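Periplasmic binding protein (Veillonella parvula, PDB 4MO9) probably captures a solute, perhaps an iron complex, in its interlobe cleft and passes it to an ABC transporter, as TroA-like binding proteins do. Local coordinates at residues K83-E88 with L276-T281; T347-Y352 with F358-I363; S265-K270 with A313-P318; T54-A57 with D62-K65. All blocks are in the same frame, centred on the assembly; numbering follows the deposited sequence.

How the contacts relate
From the N terminus, contact 4 comes first and closes a short turn, folding 62-65 back on helix 52-59. Contact 1 then spans 187 residues, joining helix 79-88, which follows strand 67-69 of the parallel sheet, to the loop 276-281 beyond strand 259-263 of the mixed sheet. Contact 3 crosses it, because 265-270 lies within that span and 313-318 after it. Contact 2 follows in series and turns the chain back from helix 344-355 toward strand 365-367. Its segment 358-363 touches contact 1 through Ser359 with Glu88 and Ile363 with Gly277. Phe358 also packs on Ser56 of contact 4, whereas contacts 3 and 4 do not touch.

Contact 1 of 4, residues K83-E88 with L276-T281; sequences KHFTAE and LGFEAT
An aromatic cluster of His84, Phe85 and Phe278, flanked by the salt bridge of Lys83 with Glu279, joins helix 79-88, which follows strand 67-69, to the loop between strand 259-263 and helix 282-295. The His84 and Phe278 rings form an offset stack: their planes differ by 19° and their centroids lie 4.3 Å apart. The overlap is at the rims, with His84 CD2 3.4 Å from Phe278 CE1. CG of His84 stands anti to the backbone N (chi1 -173°), which carries the imidazole off the helix and onto the face of Phe278. Its NE2 is engaged by the carbonyl O of Ser359, a bond that helps fix the rotation of the stacked ring. Phe85 CE1 comes to CZ of Phe278 at 3.9 Å, next to the CE1 atom that His84 overlies, and adds an apolar contact to the cluster.

Near solvent, Lys83 NZ lies 2.7 Å from Glu279 OE2. The ammonium comes from above the carboxylate, 70° out of its plane, after both chains have bent to meet. Tyr266 OH is a second hydrogen-bonding partner of this ammonium, and Asp80 of the same helix holds the backbone N of Phe278. The contact is therefore a surface bridge with one buried residue, Phe85, whose side chain is about 13 Å from the bound trimethylamine oxide. Among its neighbours, Phe85 stacks on Phe358, Phe278 meets Trp364 edge-to-face, and Gly277 pairs by backbone bonds with Ile363 just ahead of strand 365-367; helix 282-295 begins after Thr281.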
loop_
_atom_site.group_PDB
_atom_site.type_symbol
_atom_site.label_atom_id
_atom_site.label_comp_id
_atom_site.label_asym_id
_atom_site.label_seq_id
_atom_site.Cartn_x
_atom_site.Cartn_y
_atom_site.Cartn_z
ATOM N N LYS A 83 4.740 -12.840 10.096
ATOM C CA LYS A 83 5.521 -13.307 11.243
ATOM C C LYS A 83 5.504 -12.279 12.366
ATOM O O LYS A 83 5.342 -12.619 13.539
ATOM C CB LYS A 83 6.988 -13.554 10.868
ATOM C CG LYS A 83 7.239 -14.570 9.775
ATOM C CD LYS A 83 8.739 -14.548 9.402
ATOM C CE LYS A 83 8.952 -14.677 7.893
ATOM N NZ LYS A 83 10.181 -13.971 7.443
ATOM N N HIS A 84 5.707 -11.018 12.002
ATOM C CA HIS A 84 5.801 -9.953 12.986
ATOM C C HIS A 84 4.468 -9.805 13.718
ATOM O O HIS A 84 4.416 -9.742 14.953
ATOM C CB HIS A 84 6.164 -8.645 12.288
ATOM C CG HIS A 84 6.441 -7.516 13.227
ATOM N ND1 HIS A 84 7.554 -7.485 14.043
ATOM C CD2 HIS A 84 5.752 -6.379 13.487
ATOM C CE1 HIS A 84 7.537 -6.379 14.763
ATOM N NE2 HIS A 84 6.452 -5.688 14.447
ATOM N N PHE A 85 3.387 -9.774 12.948
ATOM C CA PHE A 85 2.072 -9.525 13.513
ATOM C C PHE A 85 1.622 -10.697 14.381
ATOM O O PHE A 85 1.088 -10.494 15.471
ATOM C CB PHE A 85 1.049 -9.233 12.412
ATOM C CG PHE A 85 1.360 -8.000 11.594
ATOM C CD1 PHE A 85 2.347 -7.100 11.997
ATOM C CD2 PHE A 85 0.656 -7.741 10.420
ATOM C CE1 PHE A 85 2.633 -5.970 11.232
ATOM C CE2 PHE A 85 0.939 -6.612 9.650
ATOM C CZ PHE A 85 1.927 -5.727 10.058
ATOM N N THR A 86 1.846 -11.921 13.907
ATOM C CA THR A 86 1.427 -13.104 14.663
ATOM C C THR A 86 2.264 -13.278 15.926
ATOM O O THR A 86 1.776 -13.778 16.940
ATOM C CB THR A 86 1.430 -14.397 13.806
ATOM O OG1 THR A 86 2.718 -14.602 13.217
ATOM C CG2 THR A 86 0.394 -14.298 12.712
ATOM N N ALA A 87 3.516 -12.840 15.872
ATOM C CA ALA A 87 4.383 -12.896 17.044
ATOM C C ALA A 87 3.793 -12.054 18.168
ATOM O O ALA A 87 3.817 -12.453 19.336
ATOM C CB ALA A 87 5.784 -12.415 16.701
ATOM N N GLU A 88 3.255 -10.893 17.808
ATOM C CA GLU A 88 2.741 -9.956 18.803
ATOM C C GLU A 88 1.253 -10.163 19.087
ATOM O O GLU A 88 0.754 -9.757 20.137
ATOM C CB GLU A 88 3.035 -8.513 18.371
ATOM C CG GLU A 88 4.515 -8.299 18.021
ATOM C CD GLU A 88 4.906 -6.838 17.876
ATOM O OE1 GLU A 88 4.003 -5.984 17.710
ATOM O OE2 GLU A 88 6.125 -6.549 17.930
ATOM N N LEU A 276 13.288 -4.269 1.677
ATOM C CA LEU A 276 12.751 -3.330 2.662
ATOM C C LEU A 276 11.716 -4.070 3.500
ATOM O O LEU A 276 11.338 -5.197 3.151
ATOM C CB LEU A 276 12.106 -2.126 1.971
ATOM C CG LEU A 276 13.084 -1.175 1.257
ATOM C CD1 LEU A 276 12.304 -0.023 0.602
ATOM C CD2 LEU A 276 14.099 -0.646 2.239
ATOM N N GLY A 277 11.269 -3.453 4.598
ATOM C CA GLY A 277 10.250 -4.050 5.456
ATOM C C GLY A 277 10.793 -4.474 6.813
ATOM O O GLY A 277 11.820 -3.958 7.271
ATOM N N PHE A 278 10.118 -5.429 7.454
ATOM C CA PHE A 278 10.498 -5.863 8.804
ATOM C C PHE A 278 11.771 -6.690 8.845
ATOM O O PHE A 278 12.429 -6.761 9.889
ATOM C CB PHE A 278 9.352 -6.643 9.457
ATOM C CG PHE A 278 8.164 -5.787 9.787
ATOM C CD1 PHE A 278 8.181 -4.958 10.909
ATOM C CD2 PHE A 278 7.040 -5.793 8.972
ATOM C CE1 PHE A 278 7.086 -4.158 11.216
ATOM C CE2 PHE A 278 5.939 -4.997 9.270
ATOM C CZ PHE A 278 5.963 -4.177 10.396
ATOM N N GLU A 279 12.108 -7.325 7.724
ATOM C CA GLU A 279 13.327 -8.125 7.642
ATOM C C GLU A 279 14.329 -7.413 6.765
ATOM O O GLU A 279 14.640 -7.869 5.663
ATOM C CB GLU A 279 13.040 -9.496 7.047
ATOM C CG GLU A 279 11.899 -10.193 7.710
ATOM C CD GLU A 279 12.263 -11.563 8.213
ATOM O OE1 GLU A 279 13.359 -12.063 7.862
ATOM O OE2 GLU A 279 11.448 -12.139 8.965
ATOM N N ALA A 280 14.840 -6.298 7.267
ATOM C CA ALA A 280 15.710 -5.439 6.495
ATOM C C ALA A 280 16.621 -4.730 7.471
ATOM O O ALA A 280 16.192 -4.368 8.571
ATOM C CB ALA A 280 14.888 -4.426 5.718
ATOM N N THR A 281 17.877 -4.543 7.083
ATOM C CA THR A 281 18.791 -3.732 7.873
ATOM C C THR A 281 19.345 -2.614 7.000
ATOM O O THR A 281 19.357 -2.731 5.771
ATOM C CB THR A 281 19.958 -4.562 8.419
ATOM O OG1 THR A 281 20.843 -4.899 7.345
ATOM C CG2 THR A 281 19.436 -5.833 9.085
#

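Contact 2 of 4, residues T347-Y352 with F358-I363; sequences TLKEFY and FSYSGI
Extended residues 358-363 pass the side of the helical segment 347-352, with the closest CA atoms, those of Tyr352 and Tyr360, 5.9 Å apart. Tyr360 covers the most surface. With CG anti to the backbone N (chi1 178°), its ring reaches across the helix and lies over Lys349. CA of Lys349 sits 3.8 Å from the Tyr360 ring centroid and only 8° off the ring normal, a clear CH-pi contact, and Lys349 CB and CG extend over the same ring. Leu348 instead touches an edge, its CD2 being 4.0 Å from Tyr360 CE1. Tyr352 receives the edge of Tyr360 on its face, the planes meeting at 61°. At the rim of Tyr352, the carbonyl O of Phe358 lies 3.4 Å from CD2 of Tyr352. Replacing Tyr360 by alanine is likely to open a gap over Lys349 CA and take the ring edge away from the face of Tyr352. One water stands within hydrogen-bonding distance of both Tyr352 O and Phe358 O. The segment leads on to strand 365-367, with Trp364 beside Tyr360; Phe358 packs on helices 52-59 and 79-88, and Ser359 bonds to Glu88 of the latter.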
loop_
_atom_site.group_PDB
_atom_site.type_symbol
_atom_site.label_atom_id
_atom_site.label_comp_id
_atom_site.label_asym_id
_atom_site.label_seq_id
_atom_site.Cartn_x
_atom_site.Cartn_y
_atom_site.Cartn_z
ATOM N N THR A 347 6.215 9.849 9.971
ATOM C CA THR A 347 4.779 9.668 9.701
ATOM C C THR A 347 4.358 8.200 9.783
ATOM O O THR A 347 3.341 7.875 10.404
ATOM C CB THR A 347 4.407 10.214 8.316
ATOM O OG1 THR A 347 4.522 11.647 8.332
ATOM C CG2 THR A 347 2.984 9.805 7.945
ATOM N N LEU A 348 5.131 7.311 9.155
ATOM C CA LEU A 348 4.817 5.885 9.208
ATOM C C LEU A 348 4.912 5.374 10.646
ATOM O O LEU A 348 3.981 4.722 11.143
ATOM C CB LEU A 348 5.733 5.074 8.275
ATOM C CG LEU A 348 5.407 3.582 8.120
ATOM C CD1 LEU A 348 3.989 3.368 7.565
ATOM C CD2 LEU A 348 6.433 2.875 7.250
ATOM N N LYS A 349 6.026 5.678 11.310
ATOM C CA LYS A 349 6.222 5.291 12.713
ATOM C C LYS A 349 5.077 5.801 13.601
ATOM O O LYS A 349 4.556 5.075 14.459
ATOM C CB LYS A 349 7.577 5.810 13.230
ATOM C CG LYS A 349 7.800 5.536 14.708
ATOM C CD LYS A 349 9.136 6.056 15.212
ATOM C CE LYS A 349 9.204 5.908 16.721
ATOM N NZ LYS A 349 8.950 4.502 17.139
ATOM N N GLU A 350 4.675 7.047 13.381
ATOM C CA GLU A 350 3.616 7.640 14.185
ATOM C C GLU A 350 2.273 6.951 13.928
ATOM O O GLU A 350 1.479 6.772 14.862
ATOM C CB GLU A 350 3.523 9.142 13.918
ATOM C CG GLU A 350 2.615 9.890 14.877
ATOM C CD GLU A 350 2.676 11.391 14.675
ATOM O OE1 GLU A 350 3.607 11.866 13.976
ATOM O OE2 GLU A 350 1.793 12.092 15.217
ATOM N N PHE A 351 2.022 6.548 12.681
ATOM C CA PHE A 351 0.791 5.815 12.386
ATOM C C PHE A 351 0.785 4.524 13.200
ATOM O O PHE A 351 -0.225 4.175 13.820
ATOM C CB PHE A 351 0.631 5.518 10.886
ATOM C CG PHE A 351 -0.670 4.855 10.551
ATOM C CD1 PHE A 351 -1.752 5.607 10.118
ATOM C CD2 PHE A 351 -0.827 3.483 10.697
ATOM C CE1 PHE A 351 -2.985 4.993 9.835
ATOM C CE2 PHE A 351 -2.051 2.863 10.425
ATOM C CZ PHE A 351 -3.123 3.611 9.991
ATOM N N TYR A 352 1.909 3.813 13.207
ATOM C CA TYR A 352 2.011 2.613 14.044
ATOM C C TYR A 352 1.836 2.940 15.528
ATOM O O TYR A 352 1.010 2.314 16.208
ATOM C CB TYR A 352 3.356 1.903 13.844
ATOM C CG TYR A 352 3.383 0.908 12.705
ATOM C CD1 TYR A 352 3.446 1.337 11.384
ATOM C CD2 TYR A 352 3.364 -0.458 12.954
ATOM C CE1 TYR A 352 3.473 0.429 10.330
ATOM C CE2 TYR A 352 3.380 -1.379 11.912
ATOM C CZ TYR A 352 3.447 -0.931 10.601
ATOM O OH TYR A 352 3.464 -1.845 9.556
ATOM N N PHE A 358 0.630 -3.370 16.499
ATOM C CA PHE A 358 1.903 -4.012 16.160
ATOM C C PHE A 358 3.035 -3.000 16.328
ATOM O O PHE A 358 2.855 -1.820 16.006
ATOM C CB PHE A 358 1.867 -4.530 14.714
ATOM C CG PHE A 358 0.600 -5.281 14.367
ATOM C CD1 PHE A 358 0.311 -6.499 14.969
ATOM C CD2 PHE A 358 -0.290 -4.772 13.433
ATOM C CE1 PHE A 358 -0.855 -7.191 14.653
ATOM C CE2 PHE A 358 -1.457 -5.452 13.110
ATOM C CZ PHE A 358 -1.740 -6.666 13.724
ATOM N N SER A 359 4.190 -3.436 16.829
ATOM C CA SER A 359 5.296 -2.510 17.056
ATOM C C SER A 359 5.946 -2.088 15.742
ATOM O O SER A 359 6.083 -2.888 14.806
ATOM C CB SER A 359 6.351 -3.133 17.971
ATOM O OG SER A 359 6.923 -4.281 17.365
ATOM N N TYR A 360 6.340 -0.823 15.663
ATOM C CA TYR A 360 7.051 -0.344 14.493
ATOM C C TYR A 360 8.510 -0.801 14.528
ATOM O O TYR A 360 9.139 -0.766 15.585
ATOM C CB TYR A 360 6.989 1.181 14.416
ATOM C CG TYR A 360 7.758 1.742 13.241
ATOM C CD1 TYR A 360 7.272 1.613 11.947
ATOM C CD2 TYR A 360 8.973 2.386 13.427
ATOM C CE1 TYR A 360 7.968 2.116 10.865
ATOM C CE2 TYR A 360 9.681 2.895 12.354
ATOM C CZ TYR A 360 9.171 2.759 11.075
ATOM O OH TYR A 360 9.885 3.264 10.004
ATOM N N SER A 361 9.020 -1.246 13.378
ATOM C CA SER A 361 10.453 -1.510 13.178
ATOM C C SER A 361 10.734 -1.770 11.695
ATOM O O SER A 361 9.829 -1.678 10.863
ATOM C CB SER A 361 10.945 -2.691 14.014
ATOM O OG SER A 361 10.429 -3.902 13.509
ATOM N N GLY A 362 11.984 -2.075 11.362
ATOM C CA GLY A 362 12.346 -2.349 9.981
ATOM C C GLY A 362 12.733 -1.096 9.211
ATOM O O GLY A 362 12.871 -0.021 9.802
ATOM N N ILE A 363 12.897 -1.234 7.894
ATOM C CA ILE A 363 13.376 -0.150 7.030
ATOM C C ILE A 363 12.425 0.006 5.845
ATOM O O ILE A 363 12.146 -0.967 5.143
ATOM C CB ILE A 363 14.790 -0.460 6.487
ATOM C CG1 ILE A 363 15.745 -0.848 7.624
ATOM C CG2 ILE A 363 15.321 0.710 5.651
ATOM C CD1 ILE A 363 16.228 0.317 8.451
HETATM O O HOH W 1 2.378 0.298 17.526
#

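Contact 3 of 4, residues S265-K270 with A313-P318; sequences SYWPKK and AHHGLP
Ser265, His315 and His314 bury the most surface here, and they meet where the chain leaves the neighbouring parallel strands 259-263 and 310-313. Ser265 lies over the imidazole of His314, with CA 4.2 Å from the ring centroid and 24° off the normal, a CH-pi contact. The hydroxyl stands above the same plane, past the rim: OG is 3.4 Å from His314 CE1, yet no hydrogen bond crosses the contact. On its other flank, Ser265 CB rests 3.4 Å above the plane of the Trp267 indole.

His314 is held in place from its own turn. Gly316 N donates to His314 ND1 over 2.9 Å at an N-H...N angle of 156°, close to the ring plane, while Leu317 N bonds back to His314 O in a type I turn. A leucine in place of His314 would probably leave Gly316 N without this acceptor and strip the ring face from Ser265 CA.

His315 turns its ring toward the indole, and its CD2 meets the edge of Trp267 at CZ2, 4.0 Å away and near the indole plane. A chi1 of -165° swings the His315 ring away from its own N and out beside Trp224; Trp224 NE1 hydrogen-bonds to ND1. The His315 side chain is about 9 Å from the bound trimethylamine oxide.

Both imidazoles thus use ND1 as an acceptor, which makes a proton on NE2 the likelier tautomer in each. Across the segments the contact depends on ring faces and edges rather than on polar bonds.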
loop_
_atom_site.group_PDB
_atom_site.type_symbol
_atom_site.label_atom_id
_atom_site.label_comp_id
_atom_site.label_asym_id
_atom_site.label_seq_id
_atom_site.Cartn_x
_atom_site.Cartn_y
_atom_site.Cartn_z
ATOM N N SER A 265 10.931 -4.612 -1.099
ATOM C CA SER A 265 9.919 -5.345 -0.347
ATOM C C SER A 265 10.526 -6.634 0.165
ATOM O O SER A 265 11.749 -6.805 0.142
ATOM C CB SER A 265 8.712 -5.666 -1.229
ATOM O OG SER A 265 7.595 -6.048 -0.425
ATOM N N TYR A 266 9.671 -7.543 0.620
ATOM C CA TYR A 266 10.134 -8.841 1.095
ATOM C C TYR A 266 9.966 -9.877 -0.017
ATOM O O TYR A 266 8.855 -10.370 -0.250
ATOM C CB TYR A 266 9.360 -9.254 2.358
ATOM C CG TYR A 266 9.838 -10.555 2.964
ATOM C CD1 TYR A 266 11.094 -10.644 3.550
ATOM C CD2 TYR A 266 9.037 -11.692 2.948
ATOM C CE1 TYR A 266 11.548 -11.836 4.107
ATOM C CE2 TYR A 266 9.483 -12.895 3.503
ATOM C CZ TYR A 266 10.737 -12.953 4.082
ATOM O OH TYR A 266 11.195 -14.128 4.636
ATOM N N TRP A 267 11.067 -10.177 -0.711
ATOM C CA TRP A 267 11.078 -11.149 -1.810
ATOM C C TRP A 267 12.179 -12.183 -1.578
ATOM O O TRP A 267 13.203 -12.167 -2.275
ATOM C CB TRP A 267 11.308 -10.452 -3.166
ATOM C CG TRP A 267 10.177 -9.562 -3.622
ATOM C CD1 TRP A 267 8.887 -9.934 -3.864
ATOM C CD2 TRP A 267 10.252 -8.158 -3.914
ATOM N NE1 TRP A 267 8.143 -8.841 -4.272
ATOM C CE2 TRP A 267 8.962 -7.742 -4.315
ATOM C CE3 TRP A 267 11.288 -7.210 -3.871
ATOM C CZ2 TRP A 267 8.677 -6.414 -4.669
ATOM C CZ3 TRP A 267 11.008 -5.898 -4.220
ATOM C CH2 TRP A 267 9.711 -5.510 -4.616
ATOM N N PRO A 268 11.962 -13.103 -0.617
ATOM C CA PRO A 268 13.009 -14.045 -0.190
ATOM C C PRO A 268 13.453 -15.024 -1.274
ATOM O O PRO A 268 14.532 -15.607 -1.148
ATOM C CB PRO A 268 12.354 -14.803 0.970
ATOM C CG PRO A 268 10.871 -14.687 0.719
ATOM C CD PRO A 268 10.680 -13.340 0.074
ATOM N N LYS A 269 12.639 -15.210 -2.312
ATOM C CA LYS A 269 13.024 -16.095 -3.414
ATOM C C LYS A 269 13.920 -15.380 -4.421
ATOM O O LYS A 269 14.429 -15.994 -5.356
ATOM C CB LYS A 269 11.789 -16.635 -4.133
ATOM C CG LYS A 269 10.960 -17.617 -3.325
ATOM C CD LYS A 269 9.902 -18.249 -4.213
ATOM C CE LYS A 269 8.717 -18.751 -3.411
ATOM N NZ LYS A 269 7.580 -19.081 -4.315
ATOM N N LYS A 270 14.093 -14.075 -4.234
ATOM C CA LYS A 270 14.933 -13.272 -5.114
ATOM C C LYS A 270 16.043 -12.650 -4.271
ATOM O O LYS A 270 15.885 -11.535 -3.787
ATOM C CB LYS A 270 14.086 -12.168 -5.759
ATOM C CG LYS A 270 12.897 -12.670 -6.586
ATOM C CD LYS A 270 13.368 -13.570 -7.728
ATOM C CE LYS A 270 12.858 -13.074 -9.070
ATOM N NZ LYS A 270 13.757 -13.499 -10.181
ATOM N N ALA A 313 11.637 3.130 -1.866
ATOM C CA ALA A 313 10.513 3.132 -0.940
ATOM C C ALA A 313 9.877 1.750 -0.987
ATOM O O ALA A 313 10.013 1.043 -1.986
ATOM C CB ALA A 313 9.500 4.198 -1.327
ATOM N N HIS A 314 9.194 1.360 0.086
ATOM C CA HIS A 314 8.613 0.022 0.193
ATOM C C HIS A 314 7.377 -0.125 -0.706
ATOM O O HIS A 314 6.418 0.650 -0.590
ATOM C CB HIS A 314 8.238 -0.272 1.659
ATOM C CG HIS A 314 7.939 -1.716 1.933
ATOM N ND1 HIS A 314 6.833 -2.355 1.419
ATOM C CD2 HIS A 314 8.606 -2.647 2.659
ATOM C CE1 HIS A 314 6.828 -3.617 1.813
ATOM N NE2 HIS A 314 7.892 -3.820 2.569
ATOM N N HIS A 315 7.400 -1.143 -1.569
ATOM C CA HIS A 315 6.363 -1.416 -2.574
ATOM C C HIS A 315 4.975 -1.655 -1.981
ATOM O O HIS A 315 3.956 -1.477 -2.664
ATOM C CB HIS A 315 6.798 -2.632 -3.408
ATOM C CG HIS A 315 6.041 -2.818 -4.690
ATOM N ND1 HIS A 315 5.689 -1.771 -5.512
ATOM C CD2 HIS A 315 5.614 -3.944 -5.310
ATOM C CE1 HIS A 315 5.054 -2.240 -6.575
ATOM N NE2 HIS A 315 4.999 -3.556 -6.478
ATOM N N GLY A 316 4.923 -2.059 -0.712
ATOM C CA GLY A 316 3.657 -2.428 -0.093
ATOM C C GLY A 316 3.013 -1.309 0.709
ATOM O O GLY A 316 2.000 -1.513 1.378
ATOM N N LEU A 317 3.607 -0.124 0.661
ATOM C CA LEU A 317 3.058 1.016 1.380
ATOM C C LEU A 317 1.908 1.753 0.669
ATOM O O LEU A 317 1.014 2.258 1.351
ATOM C CB LEU A 317 4.158 1.998 1.799
ATOM C CG LEU A 317 5.170 1.522 2.855
ATOM C CD1 LEU A 317 6.299 2.544 3.029
ATOM C CD2 LEU A 317 4.472 1.256 4.193
ATOM N N PRO A 318 1.920 1.827 -0.685
ATOM C CA PRO A 318 0.784 2.468 -1.366
ATOM C C PRO A 318 -0.551 1.721 -1.251
ATOM O O PRO A 318 -0.609 0.610 -0.715
ATOM C CB PRO A 318 1.214 2.465 -2.832
ATOM C CG PRO A 318 2.723 2.556 -2.766
ATOM C CD PRO A 318 3.052 1.626 -1.613
#

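Contact 4 of 4, residues T54-A57 with D62-K65; sequences TISA and DTPK
Van der Waals contact between Ser56 and Thr63 makes up most of this small buried interface, with Ile55 adding to it. The CA atoms of Ser56 and Thr63 are 5.4 Å apart, the nearest pair of the two segments. Thr63 points its side chain at the helix and touches with both branches. OG1, placed anti to the carbonyl carbon (chi1 -65°), comes within 3.3 Å of Ser56 CA. The methyl CG2 goes to the serine hydroxyl instead and lies 3.9 Å from Ser56 OG. Ile55 adds a looser apolar touch, its CG2 being 4.5 Å from Thr63 CG2.

No hydrogen bond links the segments, and both hydroxyls are satisfied locally. Ser56 OG bonds to Phe52 O one helical turn earlier, and Thr63 OG1 bonds to Gly60 O in the connecting turn. Each hydroxyl therefore pairs with a carbonyl of its own neighbourhood, so across the segments these oxygens make van der Waals contacts, chiefly with carbon.

Charge and backbone bonds shape 62-65 itself. Lys65 NZ forms a salt bridge with Asp62 OD1 at 2.9 Å, meeting the oxygen on its anti side and 19° out of the carboxylate plane. Lys65 N also bonds to Asp62 O, so main chain and side chains close the same turn.

Around this pair, helix 154-168 covers Ile55, while Ser56 packs on Leu356 and Phe358. The topology is that of a beta-alpha-beta unit: strand 41-42, helix 52-59 and the neighbouring parallel strand 67-69 follow in order, and Trp45 and Ala48 of the trimethylamine oxide pocket lie in the loop leading into the helix.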
loop_
_atom_site.group_PDB
_atom_site.type_symbol
_atom_site.label_atom_id
_atom_site.label_comp_id
_atom_site.label_asym_id
_atom_site.label_seq_id
_atom_site.Cartn_x
_atom_site.Cartn_y
_atom_site.Cartn_z
ATOM N N THR A 54 -6.657 -1.095 8.238
ATOM C CA THR A 54 -7.652 -0.166 8.793
ATOM C C THR A 54 -8.336 -0.761 10.023
ATOM O O THR A 54 -8.475 -0.096 11.065
ATOM C CB THR A 54 -8.682 0.238 7.732
ATOM O OG1 THR A 54 -7.981 0.723 6.570
ATOM C CG2 THR A 54 -9.616 1.329 8.262
ATOM N N ILE A 55 -8.751 -2.018 9.922
ATOM C CA ILE A 55 -9.410 -2.665 11.053
ATOM C C ILE A 55 -8.476 -2.724 12.266
ATOM O O ILE A 55 -8.892 -2.417 13.394
ATOM C CB ILE A 55 -9.950 -4.062 10.664
ATOM C CG1 ILE A 55 -11.049 -3.910 9.609
ATOM C CG2 ILE A 55 -10.469 -4.808 11.878
ATOM C CD1 ILE A 55 -11.650 -5.252 9.098
ATOM N N SER A 56 -7.209 -3.077 12.040
ATOM C CA SER A 56 -6.248 -3.155 13.136
ATOM C C SER A 56 -6.069 -1.782 13.766
ATOM O O SER A 56 -5.942 -1.661 14.980
ATOM C CB SER A 56 -4.898 -3.672 12.634
ATOM O OG SER A 56 -5.035 -4.925 11.990
ATOM N N ALA A 57 -6.062 -0.743 12.938
ATOM C CA ALA A 57 -5.886 0.620 13.436
ATOM C C ALA A 57 -7.087 1.086 14.257
ATOM O O ALA A 57 -6.946 1.900 15.177
ATOM C CB ALA A 57 -5.632 1.567 12.273
ATOM N N ASP A 62 -8.042 -5.419 20.258
ATOM C CA ASP A 62 -9.305 -6.145 20.086
ATOM C C ASP A 62 -9.523 -6.624 18.654
ATOM O O ASP A 62 -10.583 -7.168 18.339
ATOM C CB ASP A 62 -10.493 -5.270 20.506
ATOM C CG ASP A 62 -10.490 -4.952 21.988
ATOM O OD1 ASP A 62 -10.093 -5.828 22.789
ATOM O OD2 ASP A 62 -10.884 -3.819 22.348
ATOM N N THR A 63 -8.529 -6.412 17.795
ATOM C CA THR A 63 -8.630 -6.805 16.389
ATOM C C THR A 63 -9.151 -8.233 16.138
ATOM O O THR A 63 -10.054 -8.418 15.324
ATOM C CB THR A 63 -7.293 -6.577 15.629
ATOM O OG1 THR A 63 -7.011 -5.175 15.581
ATOM C CG2 THR A 63 -7.388 -7.099 14.213
ATOM N N PRO A 64 -8.597 -9.247 16.827
ATOM C CA PRO A 64 -9.078 -10.604 16.518
ATOM C C PRO A 64 -10.552 -10.840 16.882
ATOM O O PRO A 64 -11.184 -11.736 16.310
ATOM C CB PRO A 64 -8.193 -11.498 17.401
ATOM C CG PRO A 64 -6.973 -10.667 17.697
ATOM C CD PRO A 64 -7.507 -9.269 17.820
ATOM N N LYS A 65 -11.090 -10.044 17.804
ATOM C CA LYS A 65 -12.468 -10.224 18.271
ATOM C C LYS A 65 -13.553 -9.868 17.245
ATOM O O LYS A 65 -14.741 -10.113 17.488
ATOM C CB LYS A 65 -12.701 -9.415 19.546
ATOM C CG LYS A 65 -11.765 -9.748 20.692
ATOM C CD LYS A 65 -12.233 -9.049 21.969
ATOM C CE LYS A 65 -11.325 -9.359 23.152
ATOM N NZ LYS A 65 -9.981 -8.716 22.998
#